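Local coordinates for protein regulator of nonsense transcripts 2 (Homo sapiens, PDB 4CEM) that acts in nonsense-mediated mRNA decay, here represented by its first MIF4G domain, a helical module of a kind that commonly serves as a protein-binding scaffold, at residues Leu124-Val127 with Trp128-Phe132; Asn142-Lys145 with Leu146-Asp149. All blocks are in the same frame, centred on the assembly; numbering follows the deposited sequence.

Interactions 1 and 2 are short lengths of two helices that follow each other in the chain, 120-137 and 143-158. Both are partly buried, and their centres lie about 15 Å apart. Residues 124-132 put Leu-124 and Trp-128 into the core, while Gln-126, Lys-129 and Lys-130 stay at the surface. Four main-chain bonds hold this length, and one apolar pair, Leu-124 with Trp-128, faces the core. Residues 142-149 begin the next helix, and their main feature is ionic, between Lys-145 and the buried Asp-149. The two lengths also touch each other: Trp-128 and His-131 pack on Asp-149, and Phe-132 packs on Leu-146.

Interaction 1. Residues Leu124-Val127 with Trp128-Phe132; sequences LLQV and WKKHF
Leu-124 lies alongside the indole of Trp-128, one helical turn on, and the two side chains point the same way. Its branch carbon CG is 3.8 Å from CD1 of Trp-128, and its methyl CD1 is 3.9 Å from NE1 of the same ring. The contact is therefore with the pyrrole part of the indole. CG of Leu-124 sits anti to the backbone N (chi1 -171°), which carries the branch forward to the ring. The carbonyl O of Leu-124 accepts the N-H of Trp-128 at 2.9 Å.

On the outer side, Gln-126 and Lys-130 cross at an angle. OE1 of Gln-126 is 3.2 Å from CE of Lys-130, so the amide meets the aliphatic chain of the lysine. Lys-130 bends at chi2 (-70°), and this brings CE to the amide oxygen. Lys-129 likewise approaches Leu-125, with NZ 4.1 Å from CD2. The main-chain bonds continue from Lys-129 N to Leu-125 O, from Lys-130 N to Gln-126 O and from His-131 N to Val-127 O.

The indole of Trp-128 also touches Val-94 of helix 86-95, Ile-153 of helix 143-158 and Phe-162. With an alanine in place of the tryptophan, a gap would probably open between helices 120-137, 86-95 and 143-158, and Leu-124 would lose its aromatic neighbour. The stretch is regular alpha helix, held by i to i+4 bonds, with an apolar inner side and a polar outer side, the amphipathic pattern of the stacked helices in a MIF4G domain.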
loop_
_atom_site.group_PDB
_atom_site.type_symbol
_atom_site.label_atom_id
_atom_site.label_comp_id
_atom_site.label_asym_id
_atom_site.label_seq_id
_atom_site.Cartn_x
_atom_site.Cartn_y
_atom_site.Cartn_z
ATOM N N LEU A 124 0.038 -18.676 1.447
ATOM C CA LEU A 124 -0.231 -17.263 1.119
ATOM C C LEU A 124 1.009 -16.613 0.517
ATOM O O LEU A 124 0.952 -16.007 -0.558
ATOM C CB LEU A 124 -0.685 -16.482 2.360
ATOM C CG LEU A 124 -1.210 -15.059 2.121
ATOM C CD1 LEU A 124 -2.528 -15.088 1.365
ATOM C CD2 LEU A 124 -1.365 -14.286 3.427
ATOM N N LEU A 125 2.135 -16.761 1.209
ATOM C CA LEU A 125 3.405 -16.239 0.724
ATOM C C LEU A 125 3.692 -16.782 -0.660
ATOM O O LEU A 125 3.897 -16.017 -1.599
ATOM C CB LEU A 125 4.540 -16.630 1.670
ATOM C CG LEU A 125 5.958 -16.257 1.247
ATOM C CD1 LEU A 125 6.090 -14.748 1.126
ATOM C CD2 LEU A 125 6.967 -16.829 2.239
ATOM N N GLN A 126 3.689 -18.105 -0.785
ATOM C CA GLN A 126 4.075 -18.754 -2.036
ATOM C C GLN A 126 3.191 -18.286 -3.194
ATOM O O GLN A 126 3.694 -17.950 -4.264
ATOM C CB GLN A 126 4.054 -20.278 -1.870
ATOM C CG GLN A 126 4.582 -21.056 -3.064
ATOM C CD GLN A 126 3.481 -21.741 -3.865
ATOM O OE1 GLN A 126 3.573 -21.653 -5.194
ATOM N NE2 GLN A 126 2.565 -22.353 -3.298
ATOM N N VAL A 127 1.888 -18.193 -2.951
ATOM C CA VAL A 127 0.943 -17.760 -3.983
ATOM C C VAL A 127 1.075 -16.280 -4.350
ATOM O O VAL A 127 0.805 -15.909 -5.494
ATOM C CB VAL A 127 -0.515 -18.060 -3.581
ATOM C CG1 VAL A 127 -1.473 -17.634 -4.685
ATOM C CG2 VAL A 127 -0.684 -19.541 -3.286
ATOM N N TRP A 128 1.469 -15.437 -3.396
ATOM C CA TRP A 128 1.825 -14.047 -3.715
ATOM C C TRP A 128 3.037 -13.973 -4.608
ATOM O O TRP A 128 3.091 -13.147 -5.522
ATOM C CB TRP A 128 2.098 -13.221 -2.453
ATOM C CG TRP A 128 0.877 -12.597 -1.824
ATOM C CD1 TRP A 128 0.375 -12.817 -0.551
ATOM C CD2 TRP A 128 -0.026 -11.617 -2.420
ATOM N NE1 TRP A 128 -0.750 -12.072 -0.330
ATOM C CE2 TRP A 128 -1.044 -11.329 -1.407
ATOM C CE3 TRP A 128 -0.097 -10.978 -3.644
ATOM C CZ2 TRP A 128 -2.076 -10.436 -1.635
ATOM C CZ3 TRP A 128 -1.139 -10.077 -3.863
ATOM C CH2 TRP A 128 -2.108 -9.812 -2.880
ATOM N N LYS A 129 4.039 -14.809 -4.344
ATOM C CA LYS A 129 5.239 -14.820 -5.181
ATOM C C LYS A 129 4.903 -15.205 -6.625
ATOM O O LYS A 129 5.300 -14.506 -7.559
ATOM C CB LYS A 129 6.299 -15.757 -4.616
ATOM C CG LYS A 129 7.154 -15.152 -3.523
ATOM C CD LYS A 129 8.144 -16.188 -3.015
ATOM C CE LYS A 129 8.945 -15.702 -1.820
ATOM N NZ LYS A 129 9.472 -16.858 -1.042
ATOM N N LYS A 130 4.170 -16.302 -6.804
ATOM C CA LYS A 130 3.708 -16.710 -8.136
ATOM C C LYS A 130 2.946 -15.566 -8.798
ATOM O O LYS A 130 3.152 -15.266 -9.975
ATOM C CB LYS A 130 2.792 -17.943 -8.068
ATOM C CG LYS A 130 3.435 -19.213 -7.521
ATOM C CD LYS A 130 4.458 -19.809 -8.475
ATOM C CE LYS A 130 5.150 -21.015 -7.854
ATOM N NZ LYS A 130 6.336 -21.457 -8.645
ATOM N N HIS A 131 2.071 -14.922 -8.035
ATOM C CA HIS A 131 1.251 -13.838 -8.564
ATOM C C HIS A 131 2.088 -12.699 -9.091
ATOM O O HIS A 131 1.745 -12.105 -10.110
ATOM C CB HIS A 131 0.272 -13.355 -7.495
ATOM C CG HIS A 131 -0.655 -12.257 -7.956
ATOM N ND1 HIS A 131 -1.904 -12.500 -8.389
ATOM C CD2 HIS A 131 -0.481 -10.870 -8.008
ATOM C CE1 HIS A 131 -2.504 -11.332 -8.709
ATOM N NE2 HIS A 131 -1.628 -10.335 -8.478
ATOM N N PHE A 132 3.193 -12.381 -8.421
ATOM C CA PHE A 132 4.114 -11.357 -8.928
ATOM C C PHE A 132 5.001 -11.886 -10.055
ATOM O O PHE A 132 5.655 -11.102 -10.735
ATOM C CB PHE A 132 4.976 -10.758 -7.803
ATOM C CG PHE A 132 4.189 -9.970 -6.794
ATOM C CD1 PHE A 132 3.384 -8.912 -7.193
ATOM C CD2 PHE A 132 4.250 -10.285 -5.443
ATOM C CE1 PHE A 132 2.652 -8.188 -6.267
ATOM C CE2 PHE A 132 3.522 -9.567 -4.512
ATOM C CZ PHE A 132 2.722 -8.515 -4.924
#

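Interaction 2. Residues Asn142-Lys145 with Leu146-Asp149; sequences NITK and LRTD
The guanidinium of Arg-147 has the carbonyl O of Thr-144 over one face. Its NH1 lies 3.9 Å from CA of Thr-144, so the group stays close to the preceding turn. A bend at chi3 (88°) folds the arginine back this way. Its side chain also touches Val-191 and Ser-194 of helix 189-204.

The other flat group, the carboxylate of Asp-149, has Lys-145 O over one face and the Trp-128 ring over the other. NZ of Lys-145 comes in close to the plane. It donates to OD1 of Asp-149 at 2.9 Å, on the syn lone pair of that oxygen. A weak second bond from NZ to OD2 of Asp-149, 3.1 Å, completes the salt bridge. The lysine chain passes on the side of Lys-145 O, with CD 3.3 Å from OD1 of Asp-149, and its bends at chi2 (67°) and chi4 (47°) bring NZ back to the plane. NZ also donates to the carbonyl O of Val-94, tying this turn to helix 86-95. The lysine probably offsets the charge of the buried aspartate.

Asp-149 N bonds to Lys-145 O at 2.7 Å and Arg-147 N to Ile-143 O. OG1 of Thr-148 adds a weak bond to Thr-144 O. In these first two turns of helix 143-158, Asn-142 at the N-cap position makes no side-chain capping bond, and the i to i+4 lysine-aspartate salt bridge is of a kind common in alpha helices.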
loop_
_atom_site.group_PDB
_atom_site.type_symbol
_atom_site.label_atom_id
_atom_site.label_comp_id
_atom_site.label_asym_id
_atom_site.label_seq_id
_atom_site.Cartn_x
_atom_site.Cartn_y
_atom_site.Cartn_z
ATOM N N ASN A 142 -1.626 -3.372 -14.405
ATOM C CA ASN A 142 -2.836 -3.118 -13.625
ATOM C C ASN A 142 -2.439 -2.505 -12.277
ATOM O O ASN A 142 -2.302 -3.202 -11.267
ATOM C CB ASN A 142 -3.643 -4.401 -13.433
ATOM C CG ASN A 142 -4.984 -4.157 -12.759
ATOM O OD1 ASN A 142 -5.401 -3.017 -12.542
ATOM N ND2 ASN A 142 -5.668 -5.238 -12.423
ATOM N N ILE A 143 -2.254 -1.188 -12.286
ATOM C CA ILE A 143 -1.720 -0.451 -11.136
ATOM C C ILE A 143 -2.687 -0.437 -9.949
ATOM O O ILE A 143 -2.261 -0.530 -8.795
ATOM C CB ILE A 143 -1.324 0.992 -11.551
ATOM C CG1 ILE A 143 0.042 0.969 -12.257
ATOM C CG2 ILE A 143 -1.299 1.927 -10.350
ATOM C CD1 ILE A 143 0.589 2.333 -12.613
ATOM N N THR A 144 -3.982 -0.339 -10.241
ATOM C CA THR A 144 -5.019 -0.334 -9.213
ATOM C C THR A 144 -4.869 -1.514 -8.244
ATOM O O THR A 144 -4.948 -1.338 -7.027
ATOM C CB THR A 144 -6.425 -0.369 -9.850
ATOM O OG1 THR A 144 -6.494 0.595 -10.908
ATOM C CG2 THR A 144 -7.501 -0.061 -8.823
ATOM N N LYS A 145 -4.634 -2.706 -8.787
ATOM C CA LYS A 145 -4.476 -3.916 -7.969
ATOM C C LYS A 145 -3.102 -3.963 -7.287
ATOM O O LYS A 145 -3.013 -4.296 -6.099
ATOM C CB LYS A 145 -4.706 -5.168 -8.827
ATOM C CG LYS A 145 -4.530 -6.510 -8.119
ATOM C CD LYS A 145 -5.584 -6.763 -7.053
ATOM C CE LYS A 145 -5.743 -8.253 -6.752
ATOM N NZ LYS A 145 -4.447 -8.973 -6.565
ATOM N N LEU A 146 -2.041 -3.640 -8.029
ATOM C CA LEU A 146 -0.695 -3.567 -7.443
ATOM C C LEU A 146 -0.639 -2.575 -6.273
ATOM O O LEU A 146 0.083 -2.802 -5.305
ATOM C CB LEU A 146 0.357 -3.184 -8.491
ATOM C CG LEU A 146 1.798 -2.991 -7.984
ATOM C CD1 LEU A 146 2.394 -4.283 -7.427
ATOM C CD2 LEU A 146 2.671 -2.438 -9.094
ATOM N N ARG A 147 -1.397 -1.483 -6.358
ATOM C CA ARG A 147 -1.443 -0.527 -5.254
ATOM C C ARG A 147 -1.913 -1.210 -3.978
ATOM O O ARG A 147 -1.207 -1.216 -2.964
ATOM C CB ARG A 147 -2.355 0.656 -5.570
ATOM C CG ARG A 147 -2.264 1.750 -4.521
ATOM C CD ARG A 147 -2.890 3.056 -4.970
ATOM N NE ARG A 147 -4.312 3.075 -4.653
ATOM C CZ ARG A 147 -5.305 2.927 -5.527
ATOM N NH1 ARG A 147 -5.073 2.761 -6.828
ATOM N NH2 ARG A 147 -6.557 2.957 -5.087
ATOM N N THR A 148 -3.103 -1.798 -4.044
ATOM C CA THR A 148 -3.676 -2.488 -2.901
ATOM C C THR A 148 -2.801 -3.665 -2.486
ATOM O O THR A 148 -2.528 -3.849 -1.300
ATOM C CB THR A 148 -5.103 -2.967 -3.203
ATOM O OG1 THR A 148 -5.856 -1.882 -3.752
ATOM C CG2 THR A 148 -5.790 -3.445 -1.936
ATOM N N ASP A 149 -2.349 -4.445 -3.465
ATOM C CA ASP A 149 -1.503 -5.603 -3.185
ATOM C C ASP A 149 -0.321 -5.219 -2.314
ATOM O O ASP A 149 -0.026 -5.886 -1.317
ATOM C CB ASP A 149 -0.976 -6.239 -4.481
ATOM C CG ASP A 149 -2.020 -7.075 -5.209
ATOM O OD1 ASP A 149 -3.196 -7.082 -4.784
ATOM O OD2 ASP A 149 -1.654 -7.730 -6.216
#